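Local atomic coordinates of putative type VI secretion protein (Escherichia coli, PDB entry 6SKI), a protein that probably acts as a phospholipase effector of the type VI secretion system, a lipid-hydrolysing toxin that is loaded onto the VgrG spike. Residues L37-F42 with A187-D192; A122-Y127 with Q170-F175; E163-I168 with P215-A220. One frame throughout, in Å; residues are numbered along the deposited sequence.

Interaction 1 of 3, residues L37-F42 with A187-D192; sequences LTIGIF and AKIQFD
L37, I39 and I41 on one strand meet K188, Q190 and D192 on the other through an unbroken ladder of five backbone hydrogen bonds. L37 receives at O from Q190 N (2.8 Å) and gives at N to K188 O. I39 likewise spans F191, with its N bonded to Q190 O (2.8 Å) and its O to D192 N (3.0 Å), and I41 N continues the ladder to D192 O. A residue bonded to both neighbours of its opposite number is the signature of a parallel pair; the strand directions differ by 26°.

On the apolar face, L37 lies beside I189, with L37 CD2 and I189 CD1 4.1 Å apart. I39 runs alongside F191, with I39 CB 3.8 Å from F191 CD1. I41 slants across the same ring, its CD1 3.6 Å from F191 CD1. Chi1 of -70° sets CG of F191 opposite the carbonyl carbon and so places the ring between these neighbours; I39 O lies near the ring plane, at its edge. Helix 156-178 covers this face through I168, L172 and F175, while F206 meets the F191 ring edge-to-face.

The reverse face carries T38, Q190 and D192, with G40 adding no side chain. The CG2 methyl of T38 touches Q190 CB (3.5 Å) and lies against the D192 carboxylate, whose OD2 has its polar partners elsewhere: a salt bridge to R239 and a hydrogen bond with Y109 OH. The arginine probably compensates this buried charge.

Just beyond the end of strand 184-195 come S197 and helix 198-211. Parallel strands in the core of a mixed sheet, with a strand-turn-helix at a serine, are the hallmark of the alpha/beta-hydrolase fold and its probable nucleophile elbow.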
loop_
_atom_site.group_PDB
_atom_site.type_symbol
_atom_site.label_atom_id
_atom_site.label_comp_id
_atom_site.label_asym_id
_atom_site.label_seq_id
_atom_site.Cartn_x
_atom_site.Cartn_y
_atom_site.Cartn_z
ATOM N N LEU A 37 16.566 5.451 -17.599
ATOM C CA LEU A 37 15.963 4.249 -17.047
ATOM C C LEU A 37 15.052 4.638 -15.893
ATOM O O LEU A 37 15.503 5.240 -14.915
ATOM C CB LEU A 37 17.030 3.261 -16.585
ATOM C CG LEU A 37 16.513 1.940 -16.025
ATOM C CD1 LEU A 37 15.712 1.192 -17.063
ATOM C CD2 LEU A 37 17.679 1.108 -15.569
ATOM N N THR A 38 13.777 4.294 -16.012
ATOM C CA THR A 38 12.794 4.544 -14.972
ATOM C C THR A 38 12.458 3.234 -14.281
ATOM O O THR A 38 12.125 2.247 -14.943
ATOM C CB THR A 38 11.528 5.170 -15.551
ATOM O OG1 THR A 38 11.879 6.055 -16.618
ATOM C CG2 THR A 38 10.791 5.940 -14.482
ATOM N N ILE A 39 12.548 3.224 -12.957
ATOM C CA ILE A 39 12.200 2.058 -12.162
ATOM C C ILE A 39 10.845 2.323 -11.528
ATOM O O ILE A 39 10.693 3.258 -10.733
ATOM C CB ILE A 39 13.265 1.750 -11.101
ATOM C CG1 ILE A 39 14.661 1.821 -11.722
ATOM C CG2 ILE A 39 13.016 0.388 -10.487
ATOM C CD1 ILE A 39 15.773 1.486 -10.764
ATOM N N GLY A 40 9.863 1.507 -11.887
ATOM C CA GLY A 40 8.540 1.639 -11.323
ATOM C C GLY A 40 8.451 0.943 -9.988
ATOM O O GLY A 40 8.532 -0.284 -9.915
ATOM N N ILE A 41 8.287 1.717 -8.924
ATOM C CA ILE A 41 8.236 1.191 -7.568
ATOM C C ILE A 41 6.773 1.093 -7.180
ATOM O O ILE A 41 6.046 2.092 -7.207
ATOM C CB ILE A 41 9.015 2.073 -6.584
ATOM C CG1 ILE A 41 10.285 2.600 -7.243
ATOM C CG2 ILE A 41 9.388 1.280 -5.359
ATOM C CD1 ILE A 41 11.372 1.570 -7.350
ATOM N N PHE A 42 6.337 -0.112 -6.830
ATOM C CA PHE A 42 4.929 -0.394 -6.582
ATOM C C PHE A 42 4.802 -0.938 -5.170
ATOM O O PHE A 42 5.097 -2.111 -4.924
ATOM C CB PHE A 42 4.385 -1.381 -7.611
ATOM C CG PHE A 42 4.262 -0.804 -8.987
ATOM C CD1 PHE A 42 5.243 -1.022 -9.929
ATOM C CD2 PHE A 42 3.159 -0.055 -9.343
ATOM C CE1 PHE A 42 5.136 -0.493 -11.188
ATOM C CE2 PHE A 42 3.048 0.472 -10.605
ATOM C CZ PHE A 42 4.038 0.254 -11.525
ATOM N N ALA A 187 21.925 7.147 -18.410
ATOM C CA ALA A 187 22.188 8.559 -18.198
ATOM C C ALA A 187 21.355 9.151 -17.080
ATOM O O ALA A 187 21.639 10.268 -16.635
ATOM C CB ALA A 187 21.927 9.342 -19.486
ATOM N N LYS A 188 20.332 8.435 -16.625
ATOM C CA LYS A 188 19.467 8.918 -15.564
ATOM C C LYS A 188 18.720 7.732 -14.979
ATOM O O LYS A 188 18.321 6.825 -15.709
ATOM C CB LYS A 188 18.479 9.962 -16.087
ATOM C CG LYS A 188 17.903 10.865 -15.023
ATOM C CD LYS A 188 16.976 11.889 -15.639
ATOM C CE LYS A 188 16.123 12.563 -14.586
ATOM N NZ LYS A 188 15.569 13.852 -15.077
ATOM N N ILE A 189 18.546 7.743 -13.666
ATOM C CA ILE A 189 17.724 6.765 -12.967
ATOM C C ILE A 189 16.514 7.510 -12.432
ATOM O O ILE A 189 16.638 8.364 -11.546
ATOM C CB ILE A 189 18.489 6.063 -11.841
ATOM C CG1 ILE A 189 19.590 5.171 -12.414
ATOM C CG2 ILE A 189 17.534 5.262 -10.973
ATOM C CD1 ILE A 189 19.118 3.809 -12.840
ATOM N N GLN A 190 15.348 7.210 -12.982
ATOM C CA GLN A 190 14.094 7.788 -12.533
ATOM C C GLN A 190 13.295 6.752 -11.755
ATOM O O GLN A 190 13.543 5.548 -11.843
ATOM C CB GLN A 190 13.279 8.298 -13.719
ATOM C CG GLN A 190 13.529 9.738 -14.084
ATOM C CD GLN A 190 12.871 10.111 -15.387
ATOM O OE1 GLN A 190 12.474 9.244 -16.162
ATOM N NE2 GLN A 190 12.753 11.405 -15.642
ATOM N N PHE A 191 12.327 7.235 -10.981
ATOM C CA PHE A 191 11.447 6.375 -10.205
ATOM C C PHE A 191 10.002 6.787 -10.430
ATOM O O PHE A 191 9.682 7.977 -10.395
ATOM C CB PHE A 191 11.773 6.442 -8.711
ATOM C CG PHE A 191 13.075 5.799 -8.341
ATOM C CD1 PHE A 191 13.220 4.427 -8.390
ATOM C CD2 PHE A 191 14.144 6.565 -7.925
ATOM C CE1 PHE A 191 14.409 3.836 -8.046
ATOM C CE2 PHE A 191 15.336 5.974 -7.579
ATOM C CZ PHE A 191 15.467 4.607 -7.640
ATOM N N ASP A 192 9.138 5.805 -10.665
ATOM C CA ASP A 192 7.689 5.987 -10.628
ATOM C C ASP A 192 7.185 5.194 -9.431
ATOM O O ASP A 192 7.087 3.966 -9.488
ATOM C CB ASP A 192 7.020 5.523 -11.914
ATOM C CG ASP A 192 7.385 6.375 -13.094
ATOM O OD1 ASP A 192 7.361 7.613 -12.957
ATOM O OD2 ASP A 192 7.675 5.809 -14.166
#

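Interaction 2 of 3, residues A122-Y127 with Q170-F175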
loop_
_atom_site.group_PDB
_atom_site.type_symbol
_atom_site.label_atom_id
_atom_site.label_comp_id
_atom_site.label_asym_id
_atom_site.label_seq_id
_atom_site.Cartn_x
_atom_site.Cartn_y
_atom_site.Cartn_z
ATOM N N ALA A 122 13.925 3.671 -21.045
ATOM C CA ALA A 122 13.511 2.323 -20.703
ATOM C C ALA A 122 12.778 2.349 -19.374
ATOM O O ALA A 122 12.950 3.261 -18.564
ATOM C CB ALA A 122 14.702 1.366 -20.626
ATOM N N GLN A 123 11.950 1.333 -19.161
ATOM C CA GLN A 123 11.185 1.195 -17.933
ATOM C C GLN A 123 11.338 -0.214 -17.393
ATOM O O GLN A 123 11.216 -1.187 -18.141
ATOM C CB GLN A 123 9.709 1.503 -18.158
ATOM C CG GLN A 123 9.345 2.955 -18.003
ATOM C CD GLN A 123 7.875 3.194 -18.208
ATOM O OE1 GLN A 123 7.103 2.255 -18.380
ATOM N NE2 GLN A 123 7.473 4.455 -18.183
ATOM N N ILE A 124 11.605 -0.316 -16.097
ATOM C CA ILE A 124 11.581 -1.574 -15.374
ATOM C C ILE A 124 10.719 -1.355 -14.142
ATOM O O ILE A 124 10.521 -0.226 -13.691
ATOM C CB ILE A 124 12.991 -2.065 -14.989
ATOM C CG1 ILE A 124 13.614 -1.141 -13.948
ATOM C CG2 ILE A 124 13.877 -2.148 -16.213
ATOM C CD1 ILE A 124 14.981 -1.570 -13.505
ATOM N N LYS A 125 10.189 -2.445 -13.602
ATOM C CA LYS A 125 9.182 -2.327 -12.563
ATOM C C LYS A 125 9.490 -3.265 -11.410
ATOM O O LYS A 125 10.174 -4.278 -11.566
ATOM C CB LYS A 125 7.772 -2.587 -13.108
ATOM C CG LYS A 125 7.558 -3.923 -13.775
ATOM C CD LYS A 125 6.305 -3.861 -14.622
ATOM C CE LYS A 125 5.847 -5.228 -15.063
ATOM N NZ LYS A 125 4.914 -5.113 -16.215
ATOM N N THR A 126 8.979 -2.892 -10.244
ATOM C CA THR A 126 9.249 -3.575 -8.995
ATOM C C THR A 126 7.974 -3.605 -8.169
ATOM O O THR A 126 7.223 -2.630 -8.136
ATOM C CB THR A 126 10.352 -2.865 -8.214
ATOM O OG1 THR A 126 11.459 -2.589 -9.081
ATOM C CG2 THR A 126 10.810 -3.716 -7.093
ATOM N N TYR A 127 7.737 -4.724 -7.495
ATOM C CA TYR A 127 6.538 -4.906 -6.689
ATOM C C TYR A 127 6.937 -5.219 -5.256
ATOM O O TYR A 127 7.652 -6.193 -5.005
ATOM C CB TYR A 127 5.657 -6.018 -7.254
ATOM C CG TYR A 127 4.388 -6.233 -6.469
ATOM C CD1 TYR A 127 3.264 -5.457 -6.705
ATOM C CD2 TYR A 127 4.311 -7.214 -5.494
ATOM C CE1 TYR A 127 2.104 -5.650 -5.990
ATOM C CE2 TYR A 127 3.158 -7.412 -4.774
ATOM C CZ TYR A 127 2.058 -6.629 -5.026
ATOM O OH TYR A 127 0.904 -6.830 -4.308
ATOM N N GLN A 170 17.494 -6.092 -7.313
ATOM C CA GLN A 170 17.128 -7.279 -8.082
ATOM C C GLN A 170 16.622 -6.915 -9.475
ATOM O O GLN A 170 16.981 -7.563 -10.467
ATOM C CB GLN A 170 16.077 -8.086 -7.325
ATOM C CG GLN A 170 15.482 -9.221 -8.128
ATOM C CD GLN A 170 14.209 -9.759 -7.514
ATOM O OE1 GLN A 170 14.026 -9.717 -6.298
ATOM N NE2 GLN A 170 13.316 -10.267 -8.355
ATOM N N ALA A 171 15.792 -5.875 -9.572
ATOM C CA ALA A 171 15.240 -5.480 -10.863
ATOM C C ALA A 171 16.320 -4.935 -11.784
ATOM O O ALA A 171 16.301 -5.195 -12.992
ATOM C CB ALA A 171 14.133 -4.445 -10.666
ATOM N N LEU A 172 17.271 -4.179 -11.235
ATOM C CA LEU A 172 18.381 -3.688 -12.045
ATOM C C LEU A 172 19.256 -4.837 -12.526
ATOM O O LEU A 172 19.722 -4.835 -13.674
ATOM C CB LEU A 172 19.202 -2.686 -11.239
ATOM C CG LEU A 172 18.729 -1.241 -11.320
ATOM C CD1 LEU A 172 19.658 -0.345 -10.546
ATOM C CD2 LEU A 172 18.657 -0.809 -12.759
ATOM N N SER A 173 19.484 -5.831 -11.664
ATOM C CA SER A 173 20.226 -7.016 -12.077
ATOM C C SER A 173 19.529 -7.714 -13.233
ATOM O O SER A 173 20.166 -8.080 -14.226
ATOM C CB SER A 173 20.391 -7.974 -10.898
ATOM O OG SER A 173 21.026 -7.341 -9.805
ATOM N N GLU A 174 18.213 -7.901 -13.126
ATOM C CA GLU A 174 17.477 -8.563 -14.198
ATOM C C GLU A 174 17.535 -7.756 -15.490
ATOM O O GLU A 174 17.747 -8.316 -16.575
ATOM C CB GLU A 174 16.029 -8.793 -13.774
ATOM C CG GLU A 174 15.869 -9.775 -12.629
ATOM C CD GLU A 174 14.449 -9.827 -12.101
ATOM O OE1 GLU A 174 13.587 -9.101 -12.638
ATOM O OE2 GLU A 174 14.196 -10.593 -11.150
ATOM N N PHE A 175 17.376 -6.434 -15.393
ATOM C CA PHE A 175 17.403 -5.598 -16.588
ATOM C C PHE A 175 18.750 -5.672 -17.286
ATOM O O PHE A 175 18.811 -5.814 -18.512
ATOM C CB PHE A 175 17.090 -4.148 -16.237
ATOM C CG PHE A 175 17.283 -3.202 -17.384
ATOM C CD1 PHE A 175 16.610 -3.390 -18.576
ATOM C CD2 PHE A 175 18.165 -2.144 -17.283
ATOM C CE1 PHE A 175 16.794 -2.528 -19.631
ATOM C CE2 PHE A 175 18.354 -1.283 -18.340
ATOM C CZ PHE A 175 17.670 -1.477 -19.513
#
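I124 rests on A171, L172 and F175 where helix 156-178 packs on the sheet of the alpha/beta-hydrolase fold. The helix lies on the chain path from strand 121-128 to strand 184-195, both parallel to strand 22-43, which separates them in the sheet. It forms the last part of this beta-alpha-beta crossover, and its return direction appears in the 141° between the local axes, which approach to 8.6 Å.

Apolar contacts make up most of the interface. I124 aims its CB at the helix, and its two branches divide the work. With chi1 at 68°, CG1 sits between the backbone N and the carbonyl carbon, and the extended chi2 carries CD1 on to L172 CD2 (3.8 Å) and A171 CB (4.1 Å). The I124 CG2 methyl takes the other direction and meets F175 CG, also 3.8 Å away, the two side chains crossing at about a right angle. A122 CB adds a looser touch on F175 CZ (4.3 Å). L37 of the adjoining strand packs on A122, L172 and F175, extending the same hydrophobic layer.

Of the polar bonds nearby, one lies within the helix, where Q170 NE2 donates to E174 OE2 (2.9 Å), one turn further along on the exposed side. K125, turned away from the helix, bonds through NZ to Y109 O. At T126 the strand presents a hydroxyl instead of a hydrocarbon: T126 OG1 lies 3.6 Å from the A171 CB methyl.

Interaction 3 of 3, residues E163-I168 with P215-A220; sequences EAMERI and PAIARA
M165 and A220 bring the two helices together, their CA atoms lying 5.8 Å apart. The segments run nearly parallel, at 23°, with the axes approaching to 9.0 Å, and the small alanine side chain helps permit that spacing.

Apolar contacts fall into two groups. Around A220, the CB methyl faces the M165 backbone near its carbonyl oxygen, and A220 CB stands 4.2 Å from M165 CB; I168 CG2 reaches A220 CB more loosely, at 4.5 Å. Around I217, the thioether of M165 does the touching. Its chain bends at chi2 (-89°), which carries SD and CE across to the CG1 branch of the isoleucine, with M165 CE 3.6 Å from I217 CG1. M165 SD also passes over the backbone of A216, 4.2 Å from A216 C. Helix 198-211 closes this region, with F206 against both M165 and I168, and V210 against I217.

A polar link beside the contact is the hydrogen bond from T169 OG1, on the residue just beyond 163-168, to A220 O. On the outer flank R167 NH1 and E163 OE1 form a long salt bridge (3.6 Å) with the oxygen well out of the guanidinium plane, so only charge attraction operates there.

Between 163-168 and 215-220 themselves the contact thus rests on shape and hydrophobic burial, a flexible thioether fitting against a branched chain, while the directional bond comes from T169, one residue further on.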
loop_
_atom_site.group_PDB
_atom_site.type_symbol
_atom_site.label_atom_id
_atom_site.label_comp_id
_atom_site.label_asym_id
_atom_site.label_seq_id
_atom_site.Cartn_x
_atom_site.Cartn_y
_atom_site.Cartn_z
ATOM N N GLU A 163 13.109 -2.980 1.863
ATOM C CA GLU A 163 12.797 -4.063 0.941
ATOM C C GLU A 163 12.709 -3.549 -0.486
ATOM O O GLU A 163 13.083 -4.254 -1.427
ATOM C CB GLU A 163 11.487 -4.736 1.356
ATOM C CG GLU A 163 10.786 -5.489 0.239
ATOM C CD GLU A 163 9.670 -6.380 0.742
ATOM O OE1 GLU A 163 8.901 -6.902 -0.094
ATOM O OE2 GLU A 163 9.559 -6.559 1.973
ATOM N N ALA A 164 12.243 -2.314 -0.660
ATOM C CA ALA A 164 12.201 -1.711 -1.983
ATOM C C ALA A 164 13.600 -1.491 -2.529
ATOM O O ALA A 164 13.825 -1.633 -3.730
ATOM C CB ALA A 164 11.434 -0.392 -1.939
ATOM N N MET A 165 14.549 -1.121 -1.670
ATOM C CA MET A 165 15.929 -0.993 -2.139
ATOM C C MET A 165 16.480 -2.334 -2.609
ATOM O O MET A 165 17.114 -2.422 -3.672
ATOM C CB MET A 165 16.825 -0.413 -1.047
ATOM C CG MET A 165 16.197 0.694 -0.255
ATOM S SD MET A 165 16.498 2.298 -0.993
ATOM C CE MET A 165 15.176 3.256 -0.263
ATOM N N GLU A 166 16.246 -3.394 -1.834
ATOM C CA GLU A 166 16.720 -4.711 -2.266
ATOM C C GLU A 166 16.044 -5.147 -3.565
ATOM O O GLU A 166 16.685 -5.727 -4.454
ATOM C CB GLU A 166 16.506 -5.754 -1.171
ATOM C CG GLU A 166 17.385 -5.559 0.055
ATOM C CD GLU A 166 16.621 -5.092 1.273
ATOM O OE1 GLU A 166 17.067 -4.114 1.910
ATOM O OE2 GLU A 166 15.586 -5.708 1.603
ATOM N N ARG A 167 14.753 -4.860 -3.701
ATOM C CA ARG A 167 14.036 -5.225 -4.914
ATOM C C ARG A 167 14.474 -4.371 -6.102
ATOM O O ARG A 167 14.447 -4.835 -7.247
ATOM C CB ARG A 167 12.536 -5.114 -4.666
ATOM C CG ARG A 167 11.968 -6.205 -3.789
ATOM C CD ARG A 167 11.397 -7.330 -4.630
ATOM N NE ARG A 167 11.237 -8.558 -3.859
ATOM C CZ ARG A 167 10.092 -8.952 -3.314
ATOM N NH1 ARG A 167 8.999 -8.215 -3.453
ATOM N NH2 ARG A 167 10.038 -10.085 -2.627
ATOM N N ILE A 168 14.883 -3.126 -5.852
ATOM C CA ILE A 168 15.472 -2.296 -6.899
ATOM C C ILE A 168 16.769 -2.913 -7.390
ATOM O O ILE A 168 17.039 -2.954 -8.596
ATOM C CB ILE A 168 15.704 -0.866 -6.380
ATOM C CG1 ILE A 168 14.405 -0.070 -6.372
ATOM C CG2 ILE A 168 16.751 -0.150 -7.215
ATOM C CD1 ILE A 168 14.452 1.125 -5.459
ATOM N N PRO A 215 21.945 7.376 0.767
ATOM C CA PRO A 215 23.045 6.572 0.221
ATOM C C PRO A 215 22.677 5.119 -0.001
ATOM O O PRO A 215 23.327 4.450 -0.812
ATOM C CB PRO A 215 24.133 6.729 1.289
ATOM C CG PRO A 215 23.836 8.079 1.864
ATOM C CD PRO A 215 22.348 8.022 2.025
ATOM N N ALA A 216 21.663 4.604 0.697
ATOM C CA ALA A 216 21.241 3.227 0.467
ATOM C C ALA A 216 20.656 3.051 -0.925
ATOM O O ALA A 216 20.812 1.986 -1.529
ATOM C CB ALA A 216 20.229 2.798 1.526
ATOM N N ILE A 217 20.008 4.086 -1.461
ATOM C CA ILE A 217 19.478 4.001 -2.815
ATOM C C ILE A 217 20.611 3.923 -3.825
ATOM O O ILE A 217 20.574 3.113 -4.757
ATOM C CB ILE A 217 18.553 5.194 -3.107
ATOM C CG1 ILE A 217 17.559 5.387 -1.969
ATOM C CG2 ILE A 217 17.810 4.973 -4.407
ATOM C CD1 ILE A 217 16.685 6.583 -2.137
ATOM N N ALA A 218 21.627 4.774 -3.670
ATOM C CA ALA A 218 22.775 4.719 -4.566
ATOM C C ALA A 218 23.500 3.388 -4.438
ATOM O O ALA A 218 23.972 2.829 -5.434
ATOM C CB ALA A 218 23.722 5.880 -4.276
ATOM N N ARG A 219 23.591 2.862 -3.215
ATOM C CA ARG A 219 24.199 1.553 -3.011
ATOM C C ARG A 219 23.418 0.465 -3.729
ATOM O O ARG A 219 24.009 -0.439 -4.327
ATOM C CB ARG A 219 24.284 1.247 -1.519
ATOM C CG ARG A 219 25.586 1.652 -0.871
ATOM C CD ARG A 219 25.560 1.327 0.602
ATOM N NE ARG A 219 25.391 2.525 1.413
ATOM C CZ ARG A 219 24.583 2.601 2.463
ATOM N NH1 ARG A 219 23.863 1.548 2.821
ATOM N NH2 ARG A 219 24.489 3.730 3.149
ATOM N N ALA A 220 22.087 0.536 -3.687
ATOM C CA ALA A 220 21.273 -0.460 -4.371
ATOM C C ALA A 220 21.412 -0.344 -5.883
ATOM O O ALA A 220 21.485 -1.359 -6.586
ATOM C CB ALA A 220 19.811 -0.318 -3.953
#

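In the fold
The three interactions form a layered block: 121-128, 22-43 and 184-195 are adjacent strands of the mixed sheet, with 22-43 in the middle, and helix 156-178 covers one face and also packs on helix 215-225. Centres of interactions 1 and 2 lie about 9 Å apart, and each is about 12 Å from interaction 3. G40 joins the first two through probable hydrogen bonds, G40 N to I124 O (2.6 Å) and T126 N to G40 O (2.7 Å). I168 links 1 and 3, I168 CG1 lying 3.6 Å from I41 CD1, while R167 NH1 probably bonds Y127 O (2.9 Å) between 2 and 3. Beyond strand 184-195 stands S197, which with H310 and D245 probably forms the catalytic triad.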